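Side-chain contacts in GARP domain-containing protein (Trypanosoma brucei brucei TREU927, PDB 6XZ6), which serves as a trypanosome receptor for the host complement regulator factor H and increases transmission of the parasite to tsetse flies: residues D4-E9 against E129-L134; F35-A40 against M95-F100; E149-A154 against E168-E173. One frame throughout, in Å; residues are numbered along the deposited sequence.

Interaction 1. Residues D4-E9 against E129-L134; sequences DNLEAE and ETIKQL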
ATOM      1  N   ASP A   4      -7.671 -29.858 -17.736  1.00 54.88           N
ATOM      2  CA  ASP A   4      -6.859 -28.686 -18.035  1.00 52.55           C
ATOM      3  C   ASP A   4      -7.688 -27.613 -17.337  1.00 49.34           C
ATOM      4  O   ASP A   4      -7.148 -26.581 -16.960  1.00 49.96           O
ATOM      5  CB  ASP A   4      -6.729 -28.380 -19.529  1.00 56.51           C
ATOM      6  CG  ASP A   4      -5.691 -27.297 -19.858  1.00 73.49           C
ATOM      7  OD1 ASP A   4      -5.901 -26.126 -19.459  1.00 73.12           O
ATOM      8  OD2 ASP A   4      -4.683 -27.619 -20.547  1.00 81.88           O
ATOM      9  N   ASN A   5      -9.003 -27.905 -17.099  1.00 39.44           N
ATOM     10  CA  ASN A   5      -9.917 -27.068 -16.334  1.00 35.94           C
ATOM     11  C   ASN A   5      -9.455 -26.960 -14.889  1.00 34.86           C
ATOM     12  O   ASN A   5      -9.554 -25.886 -14.314  1.00 37.05           O
ATOM     13  CB  ASN A   5     -11.334 -27.608 -16.395  1.00 34.77           C
ATOM     14  CG  ASN A   5     -12.166 -27.093 -17.539  1.00 48.97           C
ATOM     15  OD1 ASN A   5     -11.685 -26.424 -18.464  1.00 38.29           O
ATOM     16  ND2 ASN A   5     -13.453 -27.390 -17.485  1.00 45.41           N
ATOM     17  N   LEU A   6      -8.939 -28.050 -14.304  1.00 27.23           N
ATOM     18  CA  LEU A   6      -8.364 -28.052 -12.947  1.00 24.25           C
ATOM     19  C   LEU A   6      -7.011 -27.311 -12.912  1.00 27.40           C
ATOM     20  O   LEU A   6      -6.775 -26.558 -11.984  1.00 26.13           O
ATOM     21  CB  LEU A   6      -8.242 -29.468 -12.383  1.00 23.94           C
ATOM     22  CG  LEU A   6      -9.560 -30.156 -11.940  1.00 27.26           C
ATOM     23  CD1 LEU A   6      -9.296 -31.564 -11.487  1.00 28.36           C
ATOM     24  CD2 LEU A   6     -10.259 -29.415 -10.806  1.00 25.48           C
ATOM     25  N   GLU A   7      -6.163 -27.467 -13.952  1.00 26.21           N
ATOM     26  CA  GLU A   7      -4.889 -26.744 -14.121  1.00 27.14           C
ATOM     27  C   GLU A   7      -5.177 -25.211 -14.205  1.00 30.29           C
ATOM     28  O   GLU A   7      -4.485 -24.428 -13.560  1.00 30.67           O
ATOM     29  CB  GLU A   7      -4.132 -27.200 -15.390  1.00 30.25           C
ATOM     30  CG  GLU A   7      -3.782 -28.690 -15.471  1.00 51.23           C
ATOM     31  CD  GLU A   7      -3.388 -29.256 -16.841  1.00 83.23           C
ATOM     32  OE1 GLU A   7      -2.809 -28.499 -17.655  1.00 81.53           O
ATOM     33  OE2 GLU A   7      -3.652 -30.456 -17.100  1.00 74.38           O
ATOM     34  N   ALA A   8      -6.219 -24.809 -14.980  1.00 23.88           N
ATOM     35  CA  ALA A   8      -6.711 -23.445 -15.157  1.00 21.72           C
ATOM     36  C   ALA A   8      -7.141 -22.871 -13.808  1.00 24.84           C
ATOM     37  O   ALA A   8      -6.642 -21.820 -13.385  1.00 25.81           O
ATOM     38  CB  ALA A   8      -7.899 -23.447 -16.106  1.00 22.44           C
ATOM     39  N   GLU A   9      -8.032 -23.588 -13.116  1.00 18.78           N
ATOM     40  CA  GLU A   9      -8.550 -23.192 -11.827  1.00 17.85           C
ATOM     41  C   GLU A   9      -7.464 -23.111 -10.751  1.00 20.28           C
ATOM     42  O   GLU A   9      -7.549 -22.273  -9.859  1.00 17.50           O
ATOM     43  CB  GLU A   9      -9.711 -24.110 -11.430  1.00 20.09           C
ATOM     44  CG  GLU A   9     -10.424 -23.627 -10.167  1.00 33.25           C
ATOM     45  CD  GLU A   9     -11.505 -24.510  -9.590  1.00 45.69           C
ATOM     46  OE1 GLU A   9     -11.917 -24.220  -8.445  1.00 24.87           O
ATOM     47  OE2 GLU A   9     -11.928 -25.483 -10.263  1.00 50.12           O
ATOM     48  N   GLU A 129      -9.097 -31.057  -4.276  1.00 23.18           N
ATOM     49  CA  GLU A 129      -8.794 -30.910  -2.866  1.00 23.14           C
ATOM     50  C   GLU A 129      -7.490 -30.080  -2.723  1.00 27.61           C
ATOM     51  O   GLU A 129      -7.283 -29.450  -1.681  1.00 29.41           O
ATOM     52  CB  GLU A 129      -8.797 -32.292  -2.204  1.00 25.71           C
ATOM     53  CG  GLU A 129      -9.143 -32.354  -0.726  1.00 42.11           C
ATOM     54  CD  GLU A 129     -10.295 -31.539  -0.180  1.00 58.88           C
ATOM     55  OE1 GLU A 129     -10.038 -30.602   0.617  1.00 48.31           O
ATOM     56  OE2 GLU A 129     -11.449 -31.817  -0.582  1.00 42.55           O
ATOM     57  N   THR A 130      -6.665 -30.011  -3.806  1.00 21.78           N
ATOM     58  CA  THR A 130      -5.442 -29.193  -3.922  1.00 20.47           C
ATOM     59  C   THR A 130      -5.838 -27.700  -3.980  1.00 24.38           C
ATOM     60  O   THR A 130      -5.293 -26.886  -3.239  1.00 24.93           O
ATOM     61  CB  THR A 130      -4.675 -29.577  -5.190  1.00 22.21           C
ATOM     62  OG1 THR A 130      -4.360 -30.959  -5.151  1.00 22.39           O
ATOM     63  CG2 THR A 130      -3.410 -28.754  -5.394  1.00 20.86           C
ATOM     64  N   ILE A 131      -6.790 -27.352  -4.868  1.00 20.91           N
ATOM     65  CA  ILE A 131      -7.347 -25.997  -5.030  1.00 19.40           C
ATOM     66  C   ILE A 131      -7.998 -25.519  -3.710  1.00 24.13           C
ATOM     67  O   ILE A 131      -7.709 -24.408  -3.278  1.00 25.17           O
ATOM     68  CB  ILE A 131      -8.316 -25.934  -6.250  1.00 21.81           C
ATOM     69  CG1 ILE A 131      -7.579 -26.327  -7.560  1.00 22.32           C
ATOM     70  CG2 ILE A 131      -8.992 -24.557  -6.367  1.00 22.65           C
ATOM     71  CD1 ILE A 131      -8.469 -26.818  -8.723  1.00 21.43           C
ATOM     72  N   LYS A 132      -8.829 -26.371  -3.055  1.00 21.22           N
ATOM     73  CA  LYS A 132      -9.493 -26.080  -1.766  1.00 21.42           C
ATOM     74  C   LYS A 132      -8.437 -25.898  -0.683  1.00 27.91           C
ATOM     75  O   LYS A 132      -8.618 -25.040   0.190  1.00 28.03           O
ATOM     76  CB  LYS A 132     -10.418 -27.220  -1.325  1.00 21.76           C
ATOM     77  CG  LYS A 132     -11.768 -27.259  -1.969  1.00 16.03           C
ATOM     78  CD  LYS A 132     -12.568 -28.406  -1.352  1.00 25.59           C
ATOM     79  CE  LYS A 132     -13.855 -28.666  -2.106  1.00 38.11           C
ATOM     80  NZ  LYS A 132     -14.299 -30.080  -1.954  1.00 56.39           N
ATOM     81  N   GLN A 133      -7.329 -26.704  -0.751  1.00 23.97           N
ATOM     82  CA  GLN A 133      -6.251 -26.624   0.242  1.00 24.91           C
ATOM     83  C   GLN A 133      -5.440 -25.349   0.117  1.00 29.92           C
ATOM     84  O   GLN A 133      -5.101 -24.755   1.143  1.00 30.72           O
ATOM     85  CB  GLN A 133      -5.337 -27.838   0.181  1.00 27.13           C
ATOM     86  CG  GLN A 133      -4.312 -27.863   1.287  1.00 30.93           C
ATOM     87  CD  GLN A 133      -3.204 -28.784   0.963  1.00 43.83           C
ATOM     88  OE1 GLN A 133      -2.351 -28.509   0.118  1.00 38.34           O
ATOM     89  NE2 GLN A 133      -3.211 -29.903   1.621  1.00 44.75           N
ATOM     90  N   LEU A 134      -5.133 -24.928  -1.132  1.00 26.15           N
ATOM     91  CA  LEU A 134      -4.375 -23.706  -1.413  1.00 25.69           C
ATOM     92  C   LEU A 134      -5.133 -22.470  -0.920  1.00 31.18           C
ATOM     93  O   LEU A 134      -4.538 -21.637  -0.240  1.00 32.00           O
ATOM     94  CB  LEU A 134      -4.011 -23.605  -2.907  1.00 24.54           C
ATOM     95  CG  LEU A 134      -3.607 -22.220  -3.409  1.00 28.82           C
ATOM     96  CD1 LEU A 134      -2.187 -21.884  -3.055  1.00 28.95           C
ATOM     97  CD2 LEU A 134      -3.797 -22.108  -4.886  1.00 32.89           C
TER

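Interaction 2. Residues F35-A40 against M95-F100; sequences FEAVGA and MEVKRF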
ATOM      1  N   PHE A  35       4.938   6.096  10.266  1.00 19.80           N
ATOM      2  CA  PHE A  35       5.669   6.158  11.542  1.00 20.02           C
ATOM      3  C   PHE A  35       7.082   6.693  11.332  1.00 24.74           C
ATOM      4  O   PHE A  35       7.498   7.618  12.025  1.00 24.97           O
ATOM      5  CB  PHE A  35       5.711   4.773  12.197  1.00 22.04           C
ATOM      6  CG  PHE A  35       4.426   4.336  12.857  1.00 23.91           C
ATOM      7  CD1 PHE A  35       3.529   5.278  13.362  1.00 26.30           C
ATOM      8  CD2 PHE A  35       4.167   2.977  13.085  1.00 25.20           C
ATOM      9  CE1 PHE A  35       2.378   4.872  14.029  1.00 28.39           C
ATOM     10  CE2 PHE A  35       3.017   2.568  13.753  1.00 28.27           C
ATOM     11  CZ  PHE A  35       2.137   3.523  14.236  1.00 27.78           C
ATOM     12  N   GLU A  36       7.785   6.165  10.310  1.00 21.76           N
ATOM     13  CA  GLU A  36       9.125   6.586   9.914  1.00 21.62           C
ATOM     14  C   GLU A  36       9.179   8.082   9.541  1.00 24.22           C
ATOM     15  O   GLU A  36      10.095   8.774   9.982  1.00 24.21           O
ATOM     16  CB  GLU A  36       9.655   5.683   8.778  1.00 21.90           C
ATOM     17  CG  GLU A  36      11.100   5.970   8.421  1.00 25.06           C
ATOM     18  CD  GLU A  36      11.652   5.175   7.265  1.00 41.88           C
ATOM     19  OE1 GLU A  36      12.750   5.537   6.787  1.00 56.07           O
ATOM     20  OE2 GLU A  36      10.990   4.209   6.823  1.00 30.89           O
ATOM     21  N   ALA A  37       8.200   8.573   8.751  1.00 20.85           N
ATOM     22  CA  ALA A  37       8.098   9.981   8.351  1.00 20.72           C
ATOM     23  C   ALA A  37       7.869  10.875   9.577  1.00 26.51           C
ATOM     24  O   ALA A  37       8.521  11.908   9.709  1.00 28.34           O
ATOM     25  CB  ALA A  37       6.976  10.162   7.338  1.00 19.95           C
ATOM     26  N   VAL A  38       6.995  10.444  10.494  1.00 23.15           N
ATOM     27  CA  VAL A  38       6.672  11.144  11.746  1.00 24.59           C
ATOM     28  C   VAL A  38       7.926  11.230  12.635  1.00 29.49           C
ATOM     29  O   VAL A  38       8.198  12.274  13.209  1.00 31.20           O
ATOM     30  CB  VAL A  38       5.453  10.458  12.459  1.00 29.26           C
ATOM     31  CG1 VAL A  38       5.380  10.804  13.964  1.00 31.44           C
ATOM     32  CG2 VAL A  38       4.148  10.816  11.751  1.00 26.91           C
ATOM     33  N   GLY A  39       8.671  10.134  12.731  1.00 25.02           N
ATOM     34  CA  GLY A  39       9.913  10.079  13.491  1.00 25.17           C
ATOM     35  C   GLY A  39      10.967  10.988  12.909  1.00 27.27           C
ATOM     36  O   GLY A  39      11.553  11.775  13.636  1.00 28.88           O
ATOM     37  N   ALA A  40      11.173  10.919  11.579  1.00 22.04           N
ATOM     38  CA  ALA A  40      12.115  11.749  10.832  1.00 21.18           C
ATOM     39  C   ALA A  40      11.797  13.229  10.982  1.00 25.95           C
ATOM     40  O   ALA A  40      12.699  14.007  11.248  1.00 26.98           O
ATOM     41  CB  ALA A  40      12.112  11.354   9.378  1.00 19.98           C
ATOM     42  N   MET A  95       3.992  15.030   4.774  1.00 19.68           N
ATOM     43  CA  MET A  95       2.652  15.344   4.277  1.00 17.52           C
ATOM     44  C   MET A  95       2.432  14.465   3.021  1.00 21.42           C
ATOM     45  O   MET A  95       1.362  13.876   2.899  1.00 21.80           O
ATOM     46  CB  MET A  95       2.559  16.867   3.984  1.00 18.98           C
ATOM     47  CG  MET A  95       1.354  17.304   3.162  1.00 20.96           C
ATOM     48  SD  MET A  95       1.454  17.014   1.354  1.00 23.90           S
ATOM     49  CE  MET A  95       2.546  18.266   0.866  1.00 19.98           C
ATOM     50  N   GLU A  96       3.458  14.322   2.130  1.00 17.03           N
ATOM     51  CA  GLU A  96       3.312  13.460   0.940  1.00 16.61           C
ATOM     52  C   GLU A  96       3.180  11.994   1.352  1.00 22.14           C
ATOM     53  O   GLU A  96       2.346  11.289   0.810  1.00 23.38           O
ATOM     54  CB  GLU A  96       4.446  13.623  -0.096  1.00 17.89           C
ATOM     55  CG  GLU A  96       4.933  15.032  -0.405  1.00 27.56           C
ATOM     56  CD  GLU A  96       4.148  15.923  -1.352  1.00 32.47           C
ATOM     57  OE1 GLU A  96       4.715  16.951  -1.798  1.00 35.86           O
ATOM     58  OE2 GLU A  96       2.968  15.615  -1.625  1.00  5.24           O
ATOM     59  N   VAL A  97       3.985  11.541   2.325  1.00 17.82           N
ATOM     60  CA  VAL A  97       3.897  10.175   2.864  1.00 16.40           C
ATOM     61  C   VAL A  97       2.436   9.905   3.311  1.00 20.68           C
ATOM     62  O   VAL A  97       1.859   8.922   2.880  1.00 20.65           O
ATOM     63  CB  VAL A  97       4.916   9.905   4.027  1.00 17.94           C
ATOM     64  CG1 VAL A  97       4.654   8.569   4.693  1.00 16.66           C
ATOM     65  CG2 VAL A  97       6.353  10.009   3.549  1.00 17.23           C
ATOM     66  N   LYS A  98       1.846  10.766   4.149  1.00 17.51           N
ATOM     67  CA  LYS A  98       0.444  10.606   4.590  1.00 18.12           C
ATOM     68  C   LYS A  98      -0.548  10.570   3.373  1.00 22.95           C
ATOM     69  O   LYS A  98      -1.506   9.812   3.392  1.00 23.76           O
ATOM     70  CB  LYS A  98       0.048  11.708   5.581  1.00 19.45           C
ATOM     71  CG  LYS A  98       0.434  11.389   7.001  1.00 37.66           C
ATOM     72  CD  LYS A  98       1.044  12.585   7.749  1.00 53.72           C
ATOM     73  CE  LYS A  98       1.903  12.148   8.931  1.00 70.68           C
ATOM     74  NZ  LYS A  98       3.103  11.351   8.518  1.00 72.79           N
ATOM     75  N   ARG A  99      -0.271  11.341   2.327  1.00 18.48           N
ATOM     76  CA  ARG A  99      -1.074  11.429   1.123  1.00 18.91           C
ATOM     77  C   ARG A  99      -1.020  10.157   0.255  1.00 24.18           C
ATOM     78  O   ARG A  99      -2.068   9.723  -0.220  1.00 27.27           O
ATOM     79  CB  ARG A  99      -0.631  12.661   0.343  1.00 17.28           C
ATOM     80  CG  ARG A  99      -1.398  12.890  -0.913  1.00 16.03           C
ATOM     81  CD  ARG A  99      -0.646  13.887  -1.735  1.00 24.06           C
ATOM     82  NE  ARG A  99      -0.651  13.476  -3.131  1.00 38.41           N
ATOM     83  CZ  ARG A  99       0.299  13.783  -3.998  1.00 46.79           C
ATOM     84  NH1 ARG A  99       1.330  14.526  -3.626  1.00 35.33           N
ATOM     85  NH2 ARG A  99       0.221  13.361  -5.250  1.00 33.94           N
ATOM     86  N   PHE A 100       0.172   9.583   0.021  1.00 17.92           N
ATOM     87  CA  PHE A 100       0.330   8.357  -0.753  1.00 16.44           C
ATOM     88  C   PHE A 100      -0.137   7.127  -0.005  1.00 21.22           C
ATOM     89  O   PHE A 100      -0.660   6.209  -0.629  1.00 20.95           O
ATOM     90  CB  PHE A 100       1.761   8.198  -1.261  1.00 18.44           C
ATOM     91  CG  PHE A 100       2.119   9.280  -2.256  1.00 20.77           C
ATOM     92  CD1 PHE A 100       1.391   9.435  -3.433  1.00 22.93           C
ATOM     93  CD2 PHE A 100       3.164  10.166  -1.999  1.00 23.86           C
ATOM     94  CE1 PHE A 100       1.697  10.454  -4.329  1.00 24.31           C
ATOM     95  CE2 PHE A 100       3.477  11.183  -2.904  1.00 26.50           C
ATOM     96  CZ  PHE A 100       2.748  11.311  -4.068  1.00 24.42           C
TER

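Interaction 3. Residues E149-A154 against E168-E173; sequences EALTRA and EEYLQE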
ATOM      1  N   GLU A 149       6.894  -3.306  -8.563  1.00 25.73           N
ATOM      2  CA  GLU A 149       7.048  -4.331  -9.603  1.00 27.42           C
ATOM      3  C   GLU A 149       6.275  -5.609  -9.272  1.00 32.88           C
ATOM      4  O   GLU A 149       5.752  -6.246 -10.190  1.00 34.82           O
ATOM      5  CB  GLU A 149       8.539  -4.670  -9.858  1.00 31.16           C
ATOM      6  CG  GLU A 149       9.504  -3.479  -9.831  1.00 46.85           C
ATOM      7  CD  GLU A 149      10.057  -3.079  -8.465  1.00 73.34           C
ATOM      8  OE1 GLU A 149      10.786  -3.898  -7.856  1.00 81.13           O
ATOM      9  OE2 GLU A 149       9.764  -1.947  -8.006  1.00 52.37           O
ATOM     10  N   ALA A 150       6.225  -6.007  -7.979  1.00 26.81           N
ATOM     11  CA  ALA A 150       5.492  -7.203  -7.535  1.00 24.76           C
ATOM     12  C   ALA A 150       3.998  -6.960  -7.653  1.00 26.38           C
ATOM     13  O   ALA A 150       3.262  -7.864  -8.037  1.00 25.92           O
ATOM     14  CB  ALA A 150       5.842  -7.546  -6.096  1.00 25.64           C
ATOM     15  N   LEU A 151       3.552  -5.741  -7.337  1.00 20.93           N
ATOM     16  CA  LEU A 151       2.158  -5.342  -7.441  1.00 19.80           C
ATOM     17  C   LEU A 151       1.653  -5.449  -8.890  1.00 26.08           C
ATOM     18  O   LEU A 151       0.608  -6.059  -9.091  1.00 29.41           O
ATOM     19  CB  LEU A 151       1.991  -3.917  -6.883  1.00 19.15           C
ATOM     20  CG  LEU A 151       0.645  -3.480  -6.336  1.00 22.45           C
ATOM     21  CD1 LEU A 151       0.136  -4.408  -5.241  1.00 21.67           C
ATOM     22  CD2 LEU A 151       0.772  -2.122  -5.751  1.00 26.38           C
ATOM     23  N   THR A 152       2.392  -4.921  -9.900  1.00 20.75           N
ATOM     24  CA  THR A 152       1.992  -4.949 -11.321  1.00 19.55           C
ATOM     25  C   THR A 152       2.110  -6.342 -11.929  1.00 24.88           C
ATOM     26  O   THR A 152       1.283  -6.714 -12.766  1.00 25.38           O
ATOM     27  CB  THR A 152       2.744  -3.900 -12.177  1.00 22.65           C
ATOM     28  OG1 THR A 152       4.153  -4.136 -12.119  1.00 31.16           O
ATOM     29  CG2 THR A 152       2.469  -2.487 -11.762  1.00 12.33           C
ATOM     30  N   ARG A 153       3.147  -7.107 -11.540  1.00 21.74           N
ATOM     31  CA  ARG A 153       3.369  -8.472 -12.040  1.00 22.01           C
ATOM     32  C   ARG A 153       2.176  -9.368 -11.693  1.00 27.87           C
ATOM     33  O   ARG A 153       1.613 -10.022 -12.577  1.00 30.95           O
ATOM     34  CB  ARG A 153       4.657  -9.041 -11.464  1.00 21.28           C
ATOM     35  CG  ARG A 153       5.262 -10.169 -12.280  1.00 40.29           C
ATOM     36  CD  ARG A 153       6.259 -11.002 -11.499  1.00 51.43           C
ATOM     37  NE  ARG A 153       5.720 -11.353 -10.190  1.00 59.65           N
ATOM     38  CZ  ARG A 153       6.291 -11.023  -9.044  1.00 68.38           C
ATOM     39  NH1 ARG A 153       7.459 -10.390  -9.035  1.00 51.33           N
ATOM     40  NH2 ARG A 153       5.707 -11.331  -7.894  1.00 58.30           N
ATOM     41  N   ALA A 154       1.745  -9.328 -10.430  1.00 21.86           N
ATOM     42  CA  ALA A 154       0.615 -10.087  -9.942  1.00 20.56           C
ATOM     43  C   ALA A 154      -0.710  -9.604 -10.592  1.00 24.26           C
ATOM     44  O   ALA A 154      -1.615 -10.424 -10.818  1.00 24.31           O
ATOM     45  CB  ALA A 154       0.553  -9.986  -8.429  1.00 20.72           C
ATOM     46  N   GLU A 168      -9.242  -6.676 -15.382  1.00 13.61           N
ATOM     47  CA  GLU A 168      -8.691  -5.579 -16.191  1.00 14.33           C
ATOM     48  C   GLU A 168      -8.735  -4.275 -15.402  1.00 21.25           C
ATOM     49  O   GLU A 168      -7.747  -3.544 -15.394  1.00 22.41           O
ATOM     50  CB  GLU A 168      -9.438  -5.444 -17.541  1.00 16.39           C
ATOM     51  CG  GLU A 168      -8.952  -4.315 -18.433  1.00 22.30           C
ATOM     52  CD  GLU A 168      -7.541  -4.374 -18.988  1.00 38.04           C
ATOM     53  OE1 GLU A 168      -6.991  -5.488 -19.117  1.00 36.10           O
ATOM     54  OE2 GLU A 168      -6.991  -3.301 -19.321  1.00 41.71           O
ATOM     55  N   GLU A 169      -9.858  -3.998 -14.698  1.00 18.85           N
ATOM     56  CA  GLU A 169      -9.985  -2.808 -13.855  1.00 18.00           C
ATOM     57  C   GLU A 169      -9.038  -2.919 -12.650  1.00 19.58           C
ATOM     58  O   GLU A 169      -8.439  -1.920 -12.288  1.00 20.97           O
ATOM     59  CB  GLU A 169     -11.441  -2.551 -13.485  1.00 20.28           C
ATOM     60  CG  GLU A 169     -11.697  -1.421 -12.502  1.00 38.49           C
ATOM     61  CD  GLU A 169     -12.886  -1.724 -11.608  1.00 72.38           C
ATOM     62  OE1 GLU A 169     -12.760  -2.577 -10.692  1.00 70.83           O
ATOM     63  OE2 GLU A 169     -13.961  -1.135 -11.856  1.00 69.77           O
ATOM     64  N   TYR A 170      -8.800  -4.121 -12.117  1.00 14.48           N
ATOM     65  CA  TYR A 170      -7.803  -4.295 -11.050  1.00 14.67           C
ATOM     66  C   TYR A 170      -6.415  -3.944 -11.556  1.00 20.20           C
ATOM     67  O   TYR A 170      -5.726  -3.197 -10.880  1.00 22.36           O
ATOM     68  CB  TYR A 170      -7.805  -5.702 -10.420  1.00 15.62           C
ATOM     69  CG  TYR A 170      -6.711  -5.860  -9.387  1.00 16.39           C
ATOM     70  CD1 TYR A 170      -6.815  -5.256  -8.132  1.00 17.34           C
ATOM     71  CD2 TYR A 170      -5.529  -6.522  -9.693  1.00 17.45           C
ATOM     72  CE1 TYR A 170      -5.779  -5.340  -7.195  1.00 16.30           C
ATOM     73  CE2 TYR A 170      -4.480  -6.593  -8.775  1.00 18.55           C
ATOM     74  CZ  TYR A 170      -4.605  -5.987  -7.530  1.00 25.35           C
ATOM     75  OH  TYR A 170      -3.584  -6.075  -6.612  1.00 24.15           O
ATOM     76  N   LEU A 171      -6.021  -4.416 -12.747  1.00 15.59           N
ATOM     77  CA  LEU A 171      -4.730  -4.053 -13.351  1.00 14.55           C
ATOM     78  C   LEU A 171      -4.579  -2.516 -13.478  1.00 21.77           C
ATOM     79  O   LEU A 171      -3.551  -1.975 -13.065  1.00 24.74           O
ATOM     80  CB  LEU A 171      -4.538  -4.736 -14.730  1.00 13.81           C
ATOM     81  CG  LEU A 171      -3.326  -4.298 -15.582  1.00 16.57           C
ATOM     82  CD1 LEU A 171      -1.977  -4.648 -14.886  1.00 17.46           C
ATOM     83  CD2 LEU A 171      -3.394  -4.880 -16.980  1.00 11.15           C
ATOM     84  N   GLN A 172      -5.594  -1.823 -14.020  1.00 16.66           N
ATOM     85  CA  GLN A 172      -5.558  -0.379 -14.189  1.00 16.64           C
ATOM     86  C   GLN A 172      -5.294   0.320 -12.855  1.00 21.64           C
ATOM     87  O   GLN A 172      -4.395   1.141 -12.779  1.00 22.40           O
ATOM     88  CB  GLN A 172      -6.844   0.110 -14.864  1.00 19.56           C
ATOM     89  CG  GLN A 172      -7.028  -0.366 -16.326  1.00 38.61           C
ATOM     90  CD  GLN A 172      -8.355   0.018 -17.007  1.00 65.52           C
ATOM     91  OE1 GLN A 172      -9.311   0.562 -16.399  1.00 57.63           O
ATOM     92  NE2 GLN A 172      -8.445  -0.268 -18.312  1.00 55.95           N
ATOM     93  N   GLU A 173      -6.005  -0.077 -11.790  1.00 19.20           N
ATOM     94  CA  GLU A 173      -5.872   0.440 -10.411  1.00 17.88           C
ATOM     95  C   GLU A 173      -4.560   0.050  -9.765  1.00 21.48           C
ATOM     96  O   GLU A 173      -4.013   0.855  -9.011  1.00 22.41           O
ATOM     97  CB  GLU A 173      -7.036  -0.036  -9.507  1.00 19.20           C
ATOM     98  CG  GLU A 173      -8.424   0.292 -10.027  1.00 31.29           C
ATOM     99  CD  GLU A 173      -9.042   1.614  -9.637  1.00 70.54           C
ATOM    100  OE1 GLU A 173     -10.228   1.599  -9.230  1.00 71.33           O
ATOM    101  OE2 GLU A 173      -8.364   2.663  -9.774  1.00 75.59           O
TER
HETATM  102  O   HOH W   1      -1.303  -7.221  -7.600  1.00 14.66           O

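Interaction 1. Residues D4-E9 against E129-L134
Ile131 points from the short helix 129-137 toward the first turns of helix 4-61, where it meets Leu6 and Glu9, two residues one helical turn apart. Its chain crosses each of theirs at about a right angle, and its two ends have different jobs. The CD1 methyl enters between Leu6 and Glu9: Ile131 CD1 sits 3.8 Å from Leu6 CD2, and it also touches the backbone Leu6 O and the carboxylate carbon Glu9 CD. The branch methyl serves the carboxylate end, with Ile131 CG2 3.6 Å from Glu9 OE1.

Glu9 can be met along its whole length because it is stretched out. Its CG is anti to the backbone N (chi1 -172°) and the chain stays extended beyond, so that CB, CG and CD all pass close to the isoleucine. Leu6 contributes one branch, its CD2 methyl.

The carboxylate itself is engaged elsewhere. Glu9 OE1 accepts a hydrogen bond from Gly127 N, just ahead of helix 129-137, and forms a salt bridge with Arg16 of the complement factor H chain; Pro17 of that chain packs on Glu9 too. The disulfide from Cys17, on helix 4-61, to Cys138, just past the end of helix 129-137, pins the short helix nearby.

Across the two segments themselves the contact is purely van der Waals. Both methyls of Ile131 lie along one side of a buried acid, adding apolar contact but no polar partner; OE1 has a backbone N-H and a ligand arginine instead, an environment that would probably favour the ionised carboxylate.

Interaction 2. Residues F35-A40 against M95-F100
Val97 turns CG1 anti to its backbone N (chi1 171°) and CG2 anti to its carbonyl carbon, a setting that presents both methyls to Ala37 across the helix interface. The neighbouring Lys98 starts off to one side of the contact but is bent twice, at chi2 and again at its last torsion (chi4 64°), and the second bend swings the ammonium group back towards Val38.

Ala37 CB comes up to the fork of the valine, 3.8 Å from Val97 CG2 and 3.9 Å from Val97 CG1, so one small methyl meets two. Both residues point at the opposite helix and both are buried. Beside them Lys98 reaches across Val38 at about a right angle: Lys98 NZ lies 3.4 Å from Val38 CG2, and Lys98 CE 3.8 Å from the same methyl. Of the two valine branches it is therefore CG2, the one beside the backbone N of Val38, that takes the lysine. This is packing of a charged tip against an apolar branch, at the more open margin of the contact. The same ammonium group also passes Ala37, with Lys98 NZ 4.2 Å from Ala37 CB, and so borders the buried methyls.

Helix 35-40 and helix 95-100 run almost antiparallel, at 168°, with axes 9.5 Å apart, as the two long arms of a helical hairpin within the elongated bundle of this receptor. Helix 165-208 lies along both arms, its Thr188 touching Val97 as well as Glu36, and its Val192 touching Glu36; together the three make a three-helix bundle.

Away from the interface, Arg99 NH1 donates to Glu96 OE2 at 2.8 Å in a salt bridge within their own helix.

Interaction 3. Residues E149-A154 against E168-E173
Segments 149-154 and 168-173 are both helical and run in broadly opposite directions, belonging to helices 148-161 and 165-208, which follow each other through a short turn. Their backbones are nearest at Thr152 and Leu171, whose CA atoms are 7.1 Å apart, and the direct side-chain contact is sparse.

Tyr170 does most of the bridging. With CG anti to the backbone N (chi1 177°), its ring extends towards helix 148-161 and brings the hydroxyl near Leu151, with Tyr170 OH 4.3 Å from Leu151 CD1. A water completes the link. It accepts from Tyr170 OH at 2.7 Å, lying at the ring edge and in the ring plane, and donates to the backbone Leu151 O, also at 2.7 Å. The phenol of a buried residue is thus provided with a polar partner, tied through the water to a backbone carbonyl of the facing helix.

Leu171 covers the other part of the interface. Its CD1 methyl comes to 4.4 Å from Thr152 O, a loose approach, while the side chain also packs on Ala155, His156 and Arg159 of helix 148-161. Thr152 turns its hydroxyl back to its own helix, where OG1 makes a weak bond to Glu149 O at 3.3 Å.

The ring of Tyr170 is further set by edge-to-face packing with Tyr111 and Phe115 of helix 67-125. Next to it, Glu169 forms a salt bridge with Lys33 of the complement factor H chain, so the ligand site borders this region. The arrangement is that of a helical hairpin in which the short helix 148-161 packs on 165-208, itself part of the bundle, with Tyr170 joining an aromatic cluster and a water bridging the two helices.

In the fold
All three contacts belong to one almost wholly helical chain. Interactions 1 and 2 share helix 4-61 with their centres 42 Å apart; interaction 3 uses neither helix pair of the others, but joins helices 148-161 and 165-208. Interaction 2 is nested along the chain inside the loop that interaction 1 closes, and lies nearest the centre of the chain, yet it is only partly buried. Interactions 1 and 3, towards one end, are buried and adjoin factor H. Their chemistry differs accordingly: methyls beside a ligand-paired carboxylate in interaction 1, small apolar groups with a lysine at the margin in interaction 2, and a water-linked tyrosine in interaction 3.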